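Local structure of extracellular solute-binding protein family 1 (Arthrobacter chlorophenolicus, 4R2F) at residues A104-E108 and T142-A148; G111-A116 and M314-N318; Q128-L133 and P349-T355; K337-K343 and I354-F360. The protein probably binds sugars outside the cell for uptake by an ABC transporter, and holds the disaccharide laminaribiose in this crystal. All coordinates share one frame; numbering follows the deposited sequence. Where two conformers were deposited one is given.

Contact 1 of 4, residues A104-E108 and T142-A148; sequences AFQFE and TSKGYVA
Val-147 carries the apolar half of this contact, pressing both methyls against helix 103-109. Its CG2 sits over one face of the Phe-105 ring, 3.9 Å from the ring centroid, in a CH-pi contact 17° off the ring normal. CG1 meets the aliphatic part of Glu-108, 3.8 Å from CG. Ala-104 adds a methyl contact, its CB 4.0 Å from Ala-148 CB. The polar half lies at the tip of the hairpin. Lys-144 NZ forms a salt bridge with Glu-108 OE2 at 2.8 Å, weak as a hydrogen bond. The lysine chain bends back at its last two torsions (-81° and -55°) to bring NZ there. Water 1 links NZ to Glu-108 OE1. OE2 has a stronger partner in Tyr-115 OH. Within the type I turn, Thr-142 OG1 accepts from Lys-144 N, an ST turn, and donates to Gly-145 O. The Glu-108 carboxylate thus joins a lysine, a tyrosine and a water, which would probably stabilise its negative charge.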
loop_
_atom_site.group_PDB
_atom_site.type_symbol
_atom_site.label_atom_id
_atom_site.label_comp_id
_atom_site.label_asym_id
_atom_site.label_seq_id
_atom_site.Cartn_x
_atom_site.Cartn_y
_atom_site.Cartn_z
ATOM N N ALA A 104 13.726 0.472 -0.089
ATOM C CA ALA A 104 14.948 -0.157 0.382
ATOM C C ALA A 104 15.788 -0.748 -0.782
ATOM O O ALA A 104 17.012 -0.763 -0.714
ATOM C CB ALA A 104 14.601 -1.228 1.386
ATOM N N PHE A 105 15.146 -1.240 -1.842
ATOM C CA PHE A 105 15.898 -1.789 -2.970
ATOM C C PHE A 105 16.636 -0.697 -3.781
ATOM O O PHE A 105 17.714 -0.946 -4.279
ATOM C CB PHE A 105 15.018 -2.636 -3.893
ATOM C CG PHE A 105 14.500 -3.893 -3.246
ATOM C CD1 PHE A 105 15.259 -5.046 -3.248
ATOM C CD2 PHE A 105 13.266 -3.905 -2.588
ATOM C CE1 PHE A 105 14.785 -6.191 -2.632
ATOM C CE2 PHE A 105 12.783 -5.046 -1.988
ATOM C CZ PHE A 105 13.543 -6.189 -2.007
ATOM N N GLN A 106 16.031 0.482 -3.916
ATOM C CA GLN A 106 16.654 1.603 -4.593
ATOM C C GLN A 106 17.866 2.015 -3.805
ATOM O O GLN A 106 18.944 2.198 -4.364
ATOM C CB GLN A 106 15.712 2.797 -4.708
ATOM C CG GLN A 106 16.260 3.924 -5.564
ATOM C CD GLN A 106 16.795 3.427 -6.906
ATOM O OE1 GLN A 106 17.907 3.771 -7.318
ATOM N NE2 GLN A 106 16.005 2.610 -7.591
ATOM N N PHE A 107 17.719 2.163 -2.492
ATOM C CA PHE A 107 18.850 2.664 -1.699
ATOM C C PHE A 107 19.936 1.618 -1.552
ATOM O O PHE A 107 21.121 1.934 -1.389
ATOM C CB PHE A 107 18.387 3.255 -0.347
ATOM C CG PHE A 107 17.539 4.478 -0.507
ATOM C CD1 PHE A 107 18.013 5.560 -1.248
ATOM C CD2 PHE A 107 16.260 4.555 0.040
ATOM C CE1 PHE A 107 17.236 6.687 -1.440
ATOM C CE2 PHE A 107 15.478 5.677 -0.160
ATOM C CZ PHE A 107 15.966 6.745 -0.896
ATOM N N GLU A 108 19.567 0.357 -1.664
ATOM C CA GLU A 108 20.591 -0.678 -1.668
ATOM C C GLU A 108 21.440 -0.606 -2.928
ATOM O O GLU A 108 22.661 -0.731 -2.876
ATOM C CB GLU A 108 19.963 -2.047 -1.573
ATOM C CG GLU A 108 20.981 -3.136 -1.314
ATOM C CD GLU A 108 21.143 -4.085 -2.469
ATOM O OE1 GLU A 108 20.392 -3.972 -3.452
ATOM O OE2 GLU A 108 21.994 -4.983 -2.358
ATOM N N THR A 142 18.895 -10.778 -0.508
ATOM C CA THR A 142 19.698 -10.669 -1.723
ATOM C C THR A 142 21.038 -11.353 -1.501
ATOM O O THR A 142 21.378 -11.704 -0.386
ATOM C CB THR A 142 19.976 -9.187 -2.120
ATOM O OG1 THR A 142 20.940 -8.607 -1.233
ATOM C CG2 THR A 142 18.692 -8.349 -2.123
ATOM N N SER A 143 21.810 -11.475 -2.574
ATOM C CA SER A 143 23.192 -11.963 -2.524
ATOM C C SER A 143 24.027 -11.312 -1.409
ATOM O O SER A 143 24.842 -11.972 -0.787
ATOM C CB SER A 143 23.902 -11.704 -3.875
ATOM O OG SER A 143 23.119 -12.096 -4.991
ATOM N N LYS A 144 23.823 -10.017 -1.184
ATOM C CA LYS A 144 24.671 -9.224 -0.320
ATOM C C LYS A 144 24.090 -9.083 1.079
ATOM O O LYS A 144 24.770 -8.576 1.947
ATOM C CB LYS A 144 24.906 -7.843 -0.947
ATOM C CG LYS A 144 25.217 -7.913 -2.433
ATOM C CD LYS A 144 25.678 -6.631 -3.095
ATOM C CE LYS A 144 24.613 -5.622 -3.502
ATOM N NZ LYS A 144 23.544 -6.149 -4.386
ATOM N N GLY A 145 22.848 -9.528 1.282
ATOM C CA GLY A 145 22.200 -9.499 2.585
ATOM C C GLY A 145 20.710 -9.193 2.487
ATOM O O GLY A 145 20.151 -9.030 1.403
ATOM N N TYR A 146 20.076 -9.097 3.641
ATOM C CA TYR A 146 18.683 -8.641 3.762
ATOM C C TYR A 146 18.594 -7.131 3.623
ATOM O O TYR A 146 19.228 -6.398 4.406
ATOM C CB TYR A 146 18.143 -9.045 5.131
ATOM C CG TYR A 146 17.881 -10.515 5.187
ATOM C CD1 TYR A 146 16.673 -11.018 4.740
ATOM C CD2 TYR A 146 18.836 -11.406 5.664
ATOM C CE1 TYR A 146 16.417 -12.359 4.747
ATOM C CE2 TYR A 146 18.585 -12.768 5.689
ATOM C CZ TYR A 146 17.374 -13.229 5.216
ATOM O OH TYR A 146 17.082 -14.554 5.210
ATOM N N VAL A 147 17.840 -6.645 2.642
ATOM C CA VAL A 147 17.792 -5.202 2.432
ATOM C C VAL A 147 16.928 -4.467 3.475
ATOM O O VAL A 147 17.077 -3.266 3.660
ATOM C CB VAL A 147 17.351 -4.801 1.010
ATOM C CG1 VAL A 147 18.221 -5.471 -0.038
ATOM C CG2 VAL A 147 15.899 -5.102 0.780
ATOM N N ALA A 148 16.038 -5.192 4.147
ATOM C CA ALA A 148 15.104 -4.615 5.119
ATOM C C ALA A 148 14.401 -5.748 5.842
ATOM O O ALA A 148 14.624 -6.919 5.526
ATOM C CB ALA A 148 14.064 -3.738 4.411
HETATM O O HOH W 1 22.289 -3.751 -5.488
#

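Contact 2 of 4, residues G111-A116 and M314-N318; sequences GQIAYA and MMYTN
Ile-113 and Tyr-316 form a non-hydrogen-bonded antiparallel pair, with CA atoms 4.3 Å apart and side chains that diverge. The isoleucine still reaches back through its end. Its CD1 lies 4.1 Å from Met-314 CB, and the two side chains cross at about a right angle. The Tyr-316 side chain packs on Phe-84 and Ile-88 of helix 80-89, and its hydroxyl bonds to Ser-97. Ala-114 CB and Met-315 CB meet at 3.9 Å. From there Met-315 runs on with CG beside its backbone N (chi1 -71°), and its CE ends 3.7 Å from Ala-116 CA, just before helix 117-126. The pairing adds the short, weakly bonded strand 113-114 to the edge of strand 306-316, part of the mixed sheet of this solute-binding protein. Two backbone bonds join the segments. Ala-114 N donates to Met-315 O at 2.8 Å, and Thr-317 N to Gln-112 O at 2.9 Å. Beyond the pair, water 3 links Ala-114 O with Met-315 N. At the exposed end, Thr-317 CG2 packs 3.4 Å from Ile-113 O, while Gln-112 and Thr-317 cross at a slant.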
loop_
_atom_site.group_PDB
_atom_site.type_symbol
_atom_site.label_atom_id
_atom_site.label_comp_id
_atom_site.label_asym_id
_atom_site.label_seq_id
_atom_site.Cartn_x
_atom_site.Cartn_y
_atom_site.Cartn_z
ATOM N N GLY A 111 23.893 1.929 -2.668
ATOM C CA GLY A 111 24.898 1.711 -1.662
ATOM C C GLY A 111 24.689 2.481 -0.373
ATOM O O GLY A 111 25.643 2.687 0.361
ATOM N N GLN A 112 23.448 2.846 -0.053
ATOM C CA GLN A 112 23.149 3.695 1.112
ATOM C C GLN A 112 22.334 2.968 2.185
ATOM O O GLN A 112 22.058 3.527 3.253
ATOM C CB GLN A 112 22.350 4.930 0.686
ATOM C CG GLN A 112 22.895 5.680 -0.517
ATOM C CD GLN A 112 23.913 6.736 -0.160
ATOM O OE1 GLN A 112 24.363 6.836 0.976
ATOM N NE2 GLN A 112 24.267 7.550 -1.138
ATOM N N ILE A 113 21.951 1.730 1.895
ATOM C CA ILE A 113 21.252 0.890 2.856
ATOM C C ILE A 113 22.255 0.204 3.789
ATOM O O ILE A 113 23.388 -0.051 3.403
ATOM C CB ILE A 113 20.384 -0.143 2.102
ATOM C CG1 ILE A 113 19.066 -0.384 2.821
ATOM C CG2 ILE A 113 21.145 -1.447 1.852
ATOM C CD1 ILE A 113 18.102 0.779 2.677
ATOM N N ALA A 114 21.843 -0.078 5.023
ATOM C CA ALA A 114 22.586 -1.007 5.890
ATOM C C ALA A 114 21.857 -2.352 5.961
ATOM O O ALA A 114 20.691 -2.395 6.349
ATOM C CB ALA A 114 22.744 -0.415 7.279
ATOM N N TYR A 115 22.540 -3.436 5.589
ATOM C CA TYR A 115 21.929 -4.758 5.522
ATOM C C TYR A 115 21.479 -5.165 6.910
ATOM O O TYR A 115 22.135 -4.846 7.892
ATOM C CB TYR A 115 22.902 -5.801 4.923
ATOM C CG TYR A 115 23.185 -5.531 3.476
ATOM C CD1 TYR A 115 22.209 -5.732 2.525
ATOM C CD2 TYR A 115 24.419 -5.033 3.055
ATOM C CE1 TYR A 115 22.439 -5.441 1.185
ATOM C CE2 TYR A 115 24.661 -4.756 1.713
ATOM C CZ TYR A 115 23.665 -4.944 0.789
ATOM O OH TYR A 115 23.872 -4.648 -0.552
ATOM N N ALA A 116 20.345 -5.859 6.963
ATOM C CA ALA A 116 19.685 -6.216 8.208
ATOM C C ALA A 116 20.024 -7.599 8.752
ATOM O O ALA A 116 19.313 -8.104 9.631
ATOM C CB ALA A 116 18.177 -6.088 8.018
ATOM N N MET A 314 13.784 -0.224 7.272
ATOM C CA MET A 314 15.071 -0.180 6.631
ATOM C C MET A 314 16.045 0.660 7.434
ATOM O O MET A 314 15.678 1.590 8.156
ATOM C CB MET A 314 14.931 0.311 5.167
ATOM C CG MET A 314 14.507 1.733 4.927
ATOM S SD MET A 314 13.776 1.971 3.298
ATOM C CE MET A 314 12.086 1.568 3.677
ATOM N N MET A 315 17.298 0.258 7.356
ATOM C CA MET A 315 18.386 0.944 8.041
ATOM C C MET A 315 19.304 1.543 6.965
ATOM O O MET A 315 19.378 1.011 5.860
ATOM C CB MET A 315 19.169 -0.070 8.922
ATOM C CG MET A 315 18.470 -0.581 10.165
ATOM S SD MET A 315 19.475 -1.680 11.190
ATOM C CE MET A 315 19.665 -3.010 10.050
ATOM N N TYR A 316 19.997 2.632 7.297
ATOM C CA TYR A 316 20.841 3.372 6.358
ATOM C C TYR A 316 22.277 3.478 6.842
ATOM O O TYR A 316 22.526 3.449 8.048
ATOM C CB TYR A 316 20.314 4.798 6.205
ATOM C CG TYR A 316 18.911 4.893 5.638
ATOM C CD1 TYR A 316 17.800 4.687 6.435
ATOM C CD2 TYR A 316 18.709 5.179 4.308
ATOM C CE1 TYR A 316 16.519 4.769 5.919
ATOM C CE2 TYR A 316 17.438 5.267 3.778
ATOM C CZ TYR A 316 16.337 5.073 4.581
ATOM O OH TYR A 316 15.065 5.197 4.042
ATOM N N THR A 317 23.210 3.662 5.904
ATOM C CA THR A 317 24.624 3.794 6.246
ATOM C C THR A 317 24.913 5.045 7.061
ATOM O O THR A 317 25.847 5.057 7.849
ATOM C CB THR A 317 25.545 3.790 5.009
ATOM O OG1 THR A 317 25.114 4.799 4.094
ATOM C CG2 THR A 317 25.536 2.410 4.316
ATOM N N ASN A 318 24.122 6.096 6.863
ATOM C CA ASN A 318 24.293 7.313 7.629
ATOM C C ASN A 318 23.673 7.187 9.000
ATOM O O ASN A 318 22.536 7.612 9.222
ATOM C CB ASN A 318 23.691 8.512 6.895
ATOM C CG ASN A 318 23.968 9.831 7.621
ATOM O OD1 ASN A 318 24.710 9.862 8.592
ATOM N ND2 ASN A 318 23.338 10.904 7.174
HETATM O O HOH W 2 22.460 6.622 4.230
HETATM O O HOH W 3 17.877 -2.325 6.222
#

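Contact 3 of 4, residues Q128-L133 and P349-T355; sequences QFDDFL and PVFKSIT
Asp-131 grips the start of the short, weakly bonded helix at about 352-355 with three bonds. Its backbone O accepts from Lys-352 N at 2.8 Å. The side chain, with CG anti to the backbone N (chi1 -168°), takes the next residue with both oxygens. OD1 uses its syn lone pair for Ser-353 N at 2.9 Å, and OD2 receives the hydroxyl of Ser-353 OG at 2.5 Å. An alanine here would strip both acceptors from Ser-353 and would probably set its hydroxyl free to turn. Leu-133 N donates to Val-350 O at 2.8 Å. This bond and that from Lys-352 N flank the bridged pair Phe-132 and Phe-351, whose rings form an offset stack, centroids 4.5 Å apart and planes at 22°. Thr-355 OG1 donates to Lys-352 O at 2.6 Å. The arrangement is a single bridge between two loop segments, with an aspartate from a distant part of the chain binding a backbone N-H in the first turn of a short helix.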
loop_
_atom_site.group_PDB
_atom_site.type_symbol
_atom_site.label_atom_id
_atom_site.label_comp_id
_atom_site.label_asym_id
_atom_site.label_seq_id
_atom_site.Cartn_x
_atom_site.Cartn_y
_atom_site.Cartn_z
ATOM N N GLN A 128 11.655 -13.903 18.171
ATOM C CA GLN A 128 10.672 -13.262 17.299
ATOM C C GLN A 128 10.670 -13.789 15.873
ATOM O O GLN A 128 9.626 -13.820 15.252
ATOM C CB GLN A 128 10.782 -11.724 17.299
ATOM C CG GLN A 128 9.418 -11.122 17.545
ATOM C CD GLN A 128 9.295 -9.644 17.268
ATOM O OE1 GLN A 128 8.179 -9.145 17.060
ATOM N NE2 GLN A 128 10.401 -8.933 17.292
ATOM N N PHE A 129 11.816 -14.232 15.368
ATOM C CA PHE A 129 11.921 -14.664 13.982
ATOM C C PHE A 129 10.966 -15.812 13.623
ATOM O O PHE A 129 10.277 -15.777 12.586
ATOM C CB PHE A 129 13.367 -15.053 13.661
ATOM C CG PHE A 129 13.594 -15.325 12.215
ATOM C CD1 PHE A 129 13.768 -14.280 11.322
ATOM C CD2 PHE A 129 13.597 -16.633 11.728
ATOM C CE1 PHE A 129 13.952 -14.526 9.972
ATOM C CE2 PHE A 129 13.784 -16.881 10.380
ATOM C CZ PHE A 129 13.968 -15.830 9.499
ATOM N N ASP A 130 10.905 -16.806 14.500
ATOM C CA ASP A 130 9.963 -17.909 14.390
ATOM C C ASP A 130 8.504 -17.458 14.341
ATOM O O ASP A 130 7.662 -18.228 13.904
ATOM C CB ASP A 130 10.127 -18.861 15.576
ATOM C CG ASP A 130 9.247 -20.068 15.464
ATOM O OD1 ASP A 130 9.488 -20.876 14.545
ATOM O OD2 ASP A 130 8.311 -20.199 16.269
ATOM N N ASP A 131 8.188 -16.245 14.801
ATOM C CA ASP A 131 6.797 -15.725 14.766
ATOM C C ASP A 131 6.434 -15.051 13.412
ATOM O O ASP A 131 5.279 -14.741 13.165
ATOM C CB ASP A 131 6.585 -14.757 15.935
ATOM C CG ASP A 131 5.122 -14.394 16.174
ATOM O OD1 ASP A 131 4.220 -15.240 15.994
ATOM O OD2 ASP A 131 4.872 -13.234 16.565
ATOM N N PHE A 132 7.404 -14.845 12.525
ATOM C CA PHE A 132 7.100 -14.230 11.225
ATOM C C PHE A 132 6.145 -15.155 10.498
ATOM O O PHE A 132 6.247 -16.353 10.638
ATOM C CB PHE A 132 8.337 -14.050 10.343
ATOM C CG PHE A 132 9.096 -12.781 10.600
ATOM C CD1 PHE A 132 8.480 -11.544 10.446
ATOM C CD2 PHE A 132 10.443 -12.821 10.977
ATOM C CE1 PHE A 132 9.184 -10.361 10.687
ATOM C CE2 PHE A 132 11.149 -11.653 11.204
ATOM C CZ PHE A 132 10.515 -10.422 11.061
ATOM N N LEU A 133 5.233 -14.595 9.715
ATOM C CA LEU A 133 4.393 -15.411 8.856
ATOM C C LEU A 133 5.249 -16.004 7.751
ATOM O O LEU A 133 6.323 -15.479 7.437
ATOM C CB LEU A 133 3.228 -14.608 8.277
ATOM C CG LEU A 133 2.138 -14.207 9.281
ATOM C CD1 LEU A 133 1.290 -13.109 8.664
ATOM C CD2 LEU A 133 1.275 -15.407 9.667
ATOM N N PRO A 349 -0.753 -7.519 9.938
ATOM C CA PRO A 349 0.550 -7.810 10.567
ATOM C C PRO A 349 1.360 -8.848 9.803
ATOM O O PRO A 349 0.828 -9.533 8.934
ATOM C CB PRO A 349 0.170 -8.355 11.953
ATOM C CG PRO A 349 -1.227 -8.837 11.814
ATOM C CD PRO A 349 -1.886 -8.055 10.715
ATOM N N VAL A 350 2.654 -8.934 10.109
ATOM C CA VAL A 350 3.521 -9.956 9.509
ATOM C C VAL A 350 3.947 -11.013 10.544
ATOM O O VAL A 350 4.776 -11.890 10.251
ATOM C CB VAL A 350 4.788 -9.357 8.857
ATOM C CG1 VAL A 350 4.399 -8.452 7.687
ATOM C CG2 VAL A 350 5.659 -8.628 9.880
ATOM N N PHE A 351 3.378 -10.905 11.735
ATOM C CA PHE A 351 3.682 -11.803 12.845
ATOM C C PHE A 351 2.457 -12.618 13.208
ATOM O O PHE A 351 1.375 -12.078 13.407
ATOM C CB PHE A 351 4.145 -11.017 14.063
ATOM C CG PHE A 351 5.527 -10.446 13.920
ATOM C CD1 PHE A 351 6.632 -11.279 13.796
ATOM C CD2 PHE A 351 5.730 -9.078 13.922
ATOM C CE1 PHE A 351 7.905 -10.748 13.662
ATOM C CE2 PHE A 351 6.999 -8.547 13.783
ATOM C CZ PHE A 351 8.089 -9.385 13.646
ATOM N N LYS A 352 2.654 -13.929 13.314
ATOM C CA LYS A 352 1.566 -14.879 13.590
ATOM C C LYS A 352 0.791 -14.575 14.883
ATOM O O LYS A 352 -0.443 -14.621 14.896
ATOM C CB LYS A 352 2.124 -16.308 13.631
ATOM C CG LYS A 352 1.063 -17.355 13.862
ATOM C CD LYS A 352 1.505 -18.728 13.399
ATOM C CE LYS A 352 0.287 -19.596 13.128
ATOM N NZ LYS A 352 0.557 -21.030 13.392
ATOM N N SER A 353 1.514 -14.247 15.956
ATOM C CA SER A 353 0.888 -13.936 17.230
ATOM C C SER A 353 -0.063 -12.757 17.105
ATOM O O SER A 353 -1.108 -12.733 17.740
ATOM C CB SER A 353 1.940 -13.624 18.297
ATOM O OG SER A 353 2.820 -12.588 17.873
ATOM N N ILE A 354 0.298 -11.765 16.299
ATOM C CA ILE A 354 -0.561 -10.591 16.142
ATOM C C ILE A 354 -1.815 -10.982 15.362
ATOM O O ILE A 354 -2.913 -10.539 15.695
ATOM C CB ILE A 354 0.165 -9.418 15.461
ATOM C CG1 ILE A 354 1.406 -9.043 16.269
ATOM C CG2 ILE A 354 -0.774 -8.227 15.373
ATOM C CD1 ILE A 354 2.296 -7.971 15.665
ATOM N N THR A 355 -1.661 -11.842 14.357
ATOM C CA THR A 355 -2.830 -12.317 13.579
ATOM C C THR A 355 -3.783 -13.180 14.398
ATOM O O THR A 355 -4.893 -13.442 13.960
ATOM C CB THR A 355 -2.462 -13.185 12.343
ATOM O OG1 THR A 355 -1.893 -14.432 12.772
ATOM C CG2 THR A 355 -1.518 -12.463 11.391
#

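Contact 4 of 4, residues K337-K343 and I354-F360; sequences KELWQQK and ITEMPEF
Met-357 and Ile-354 pack against helix 337-341. The sulfur of Met-357 lies 3.6 Å from Gln-341 N, and its CE bends round to 3.9 Å from Lys-337 CB. Ile-354 CG2 touches Trp-340 CB at 3.6 Å, and its CD1 reaches Lys-337 CA at 3.8 Å. Trp-340 CD1 also meets Phe-360 CD1 at 4.3 Å. Outside this apolar layer, Gln-341 NE2 donates to Glu-359 OE2 at 2.8 Å. Glu-359 OE2 lies close to the amide plane of Gln-341, but the amide N meets the carboxylate from above its plane, and the two flat groups stand at 88°. Glu-359 CG lies against Gln-341 O; the bend at chi2 (86°) then turns the carboxylate to Gln-341 NE2. A leucine in its place would probably leave Gln-341 NE2 without this acceptor and its amide free to turn. Further out, water 4 joins Lys-343 NZ to Glu-359 O. The NE1 bond to Ala-347 O helps hold the Trp-340 ring. Met-357 is the N-cap residue of helix 358-361, and Lys-343 ends helix 337-341 in a Schellman motif. Pro-349 of strand 348-349 packs on Trp-340, Ile-354 and Phe-360, while Leu-339 packs on helix 50-61.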
loop_
_atom_site.group_PDB
_atom_site.type_symbol
_atom_site.label_atom_id
_atom_site.label_comp_id
_atom_site.label_asym_id
_atom_site.label_seq_id
_atom_site.Cartn_x
_atom_site.Cartn_y
_atom_site.Cartn_z
ATOM N N LYS A 337 3.161 -5.187 18.208
ATOM C CA LYS A 337 1.863 -5.719 18.639
ATOM C C LYS A 337 0.957 -4.663 19.291
ATOM O O LYS A 337 -0.258 -4.709 19.131
ATOM C CB LYS A 337 2.052 -6.908 19.588
ATOM C CG LYS A 337 2.828 -6.595 20.856
ATOM C CD LYS A 337 3.069 -7.840 21.696
ATOM C CE LYS A 337 3.751 -7.453 22.995
ATOM N NZ LYS A 337 4.480 -8.605 23.579
ATOM N N GLU A 338 1.536 -3.697 19.995
ATOM C CA GLU A 338 0.711 -2.675 20.665
ATOM C C GLU A 338 -0.121 -1.871 19.686
ATOM O O GLU A 338 -1.203 -1.407 20.036
ATOM C CB GLU A 338 1.583 -1.705 21.474
ATOM C CG GLU A 338 2.252 -2.357 22.682
ATOM C CD GLU A 338 3.414 -1.555 23.249
ATOM O OE1 GLU A 338 3.541 -0.339 22.950
ATOM O OE2 GLU A 338 4.202 -2.158 24.008
ATOM N N LEU A 339 0.383 -1.690 18.461
ATOM C CA LEU A 339 -0.316 -0.878 17.475
ATOM C C LEU A 339 -1.572 -1.574 16.974
ATOM O O LEU A 339 -2.597 -0.926 16.741
ATOM C CB LEU A 339 0.612 -0.527 16.310
ATOM C CG LEU A 339 1.842 0.305 16.687
ATOM C CD1 LEU A 339 2.850 0.326 15.541
ATOM C CD2 LEU A 339 1.466 1.725 17.106
ATOM N N TRP A 340 -1.486 -2.892 16.804
ATOM C CA TRP A 340 -2.663 -3.682 16.449
ATOM C C TRP A 340 -3.572 -3.893 17.651
ATOM O O TRP A 340 -4.784 -3.993 17.480
ATOM C CB TRP A 340 -2.273 -5.032 15.850
ATOM C CG TRP A 340 -1.969 -4.935 14.399
ATOM C CD1 TRP A 340 -2.853 -5.076 13.361
ATOM C CD2 TRP A 340 -0.699 -4.636 13.810
ATOM N NE1 TRP A 340 -2.206 -4.902 12.163
ATOM C CE2 TRP A 340 -0.883 -4.643 12.399
ATOM C CE3 TRP A 340 0.575 -4.373 14.326
ATOM C CZ2 TRP A 340 0.160 -4.380 11.508
ATOM C CZ3 TRP A 340 1.621 -4.127 13.438
ATOM C CH2 TRP A 340 1.402 -4.111 12.044
ATOM N N GLN A 341 -2.991 -3.972 18.849
ATOM C CA GLN A 341 -3.787 -4.088 20.088
ATOM C C GLN A 341 -4.689 -2.876 20.267
ATOM O O GLN A 341 -5.859 -3.025 20.581
ATOM C CB GLN A 341 -2.877 -4.314 21.307
ATOM C CG GLN A 341 -3.573 -4.858 22.566
ATOM C CD GLN A 341 -4.338 -3.776 23.306
ATOM O OE1 GLN A 341 -3.881 -2.634 23.440
ATOM N NE2 GLN A 341 -5.523 -4.121 23.765
ATOM N N GLN A 342 -4.157 -1.686 20.001
ATOM C CA GLN A 342 -4.935 -0.442 20.052
ATOM C C GLN A 342 -5.717 -0.160 18.772
ATOM O O GLN A 342 -6.410 0.841 18.686
ATOM C CB GLN A 342 -4.005 0.746 20.367
ATOM C CG GLN A 342 -3.381 0.682 21.766
ATOM C CD GLN A 342 -2.118 1.541 21.873
ATOM O OE1 GLN A 342 -2.163 2.760 21.730
ATOM N NE2 GLN A 342 -0.989 0.901 22.102
ATOM N N LYS A 343 -5.608 -1.043 17.776
ATOM C CA LYS A 343 -6.411 -0.938 16.553
ATOM C C LYS A 343 -6.118 0.342 15.797
ATOM O O LYS A 343 -7.022 1.006 15.279
ATOM C CB LYS A 343 -7.902 -1.015 16.863
ATOM C CG LYS A 343 -8.294 -2.252 17.644
ATOM C CD LYS A 343 -9.794 -2.254 17.893
ATOM C CE LYS A 343 -10.221 -3.472 18.690
ATOM N NZ LYS A 343 -11.697 -3.447 18.857
ATOM N N ILE A 354 0.298 -11.765 16.299
ATOM C CA ILE A 354 -0.561 -10.591 16.142
ATOM C C ILE A 354 -1.815 -10.982 15.362
ATOM O O ILE A 354 -2.913 -10.539 15.695
ATOM C CB ILE A 354 0.165 -9.418 15.461
ATOM C CG1 ILE A 354 1.406 -9.043 16.269
ATOM C CG2 ILE A 354 -0.774 -8.227 15.373
ATOM C CD1 ILE A 354 2.296 -7.971 15.665
ATOM N N THR A 355 -1.661 -11.842 14.357
ATOM C CA THR A 355 -2.830 -12.317 13.579
ATOM C C THR A 355 -3.783 -13.180 14.398
ATOM O O THR A 355 -4.893 -13.442 13.960
ATOM C CB THR A 355 -2.462 -13.185 12.343
ATOM O OG1 THR A 355 -1.893 -14.432 12.772
ATOM C CG2 THR A 355 -1.518 -12.463 11.391
ATOM N N GLU A 356 -3.338 -13.639 15.560
ATOM C CA GLU A 356 -4.171 -14.424 16.475
ATOM C C GLU A 356 -4.656 -13.641 17.688
ATOM O O GLU A 356 -5.329 -14.172 18.561
ATOM C CB GLU A 356 -3.352 -15.616 16.937
ATOM C CG GLU A 356 -3.035 -16.553 15.782
ATOM C CD GLU A 356 -2.139 -17.705 16.187
ATOM O OE1 GLU A 356 -1.479 -17.602 17.243
ATOM O OE2 GLU A 356 -2.094 -18.713 15.447
ATOM N N MET A 357 -4.334 -12.356 17.720
ATOM C CA MET A 357 -4.654 -11.507 18.846
ATOM C C MET A 357 -6.173 -11.329 18.836
ATOM O O MET A 357 -6.771 -11.157 17.787
ATOM C CB MET A 357 -3.872 -10.182 18.701
ATOM C CG MET A 357 -4.216 -9.042 19.623
ATOM S SD MET A 357 -3.299 -7.568 19.129
ATOM C CE MET A 357 -1.649 -8.153 19.415
ATOM N N PRO A 358 -6.809 -11.421 20.005
ATOM C CA PRO A 358 -8.249 -11.242 20.099
ATOM C C PRO A 358 -8.783 -10.004 19.387
ATOM O O PRO A 358 -9.830 -10.053 18.742
ATOM C CB PRO A 358 -8.474 -11.120 21.604
ATOM C CG PRO A 358 -7.412 -11.995 22.192
ATOM C CD PRO A 358 -6.223 -11.877 21.282
ATOM N N GLU A 359 -8.076 -8.897 19.526
ATOM C CA GLU A 359 -8.482 -7.623 18.935
ATOM C C GLU A 359 -8.538 -7.694 17.407
ATOM O O GLU A 359 -9.340 -7.013 16.800
ATOM C CB GLU A 359 -7.521 -6.500 19.370
ATOM C CG GLU A 359 -7.726 -5.994 20.806
ATOM C CD GLU A 359 -6.982 -6.802 21.867
ATOM O OE1 GLU A 359 -6.397 -7.861 21.566
ATOM O OE2 GLU A 359 -6.968 -6.372 23.037
ATOM N N PHE A 360 -7.648 -8.489 16.812
ATOM C CA PHE A 360 -7.599 -8.692 15.370
ATOM C C PHE A 360 -8.693 -9.641 14.841
ATOM O O PHE A 360 -9.438 -9.298 13.946
ATOM C CB PHE A 360 -6.222 -9.275 14.994
ATOM C CG PHE A 360 -5.995 -9.336 13.518
ATOM C CD1 PHE A 360 -5.728 -8.170 12.814
ATOM C CD2 PHE A 360 -6.112 -10.537 12.823
ATOM C CE1 PHE A 360 -5.550 -8.200 11.440
ATOM C CE2 PHE A 360 -5.915 -10.577 11.449
ATOM C CZ PHE A 360 -5.644 -9.398 10.759
HETATM O O HOH W 4 -11.879 -6.301 17.406
#

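How the contacts relate
None of the four contacts is wholly core; each pairs buried apolar residues with a more exposed polar edge. Contacts 1 and 2 touch and serve one region of the mixed sheet, where strands 145-161 and 306-316 are neighbours. A probable hydrogen bond between Phe-107 O and Gln-112 N also ties them. Contacts 3 and 4 share Ile-354 and Thr-355, on the short helix 352-355. The two pairs stand apart, with centres 22 to 29 Å from each other. Chemistry follows place. Contact 1 combines a methyl-ring contact with an ion pair at its exposed side, contact 2 relies on strand bonds, contact 3 on an aspartate and stacked rings, and contact 4 mainly on apolar side chains between helices.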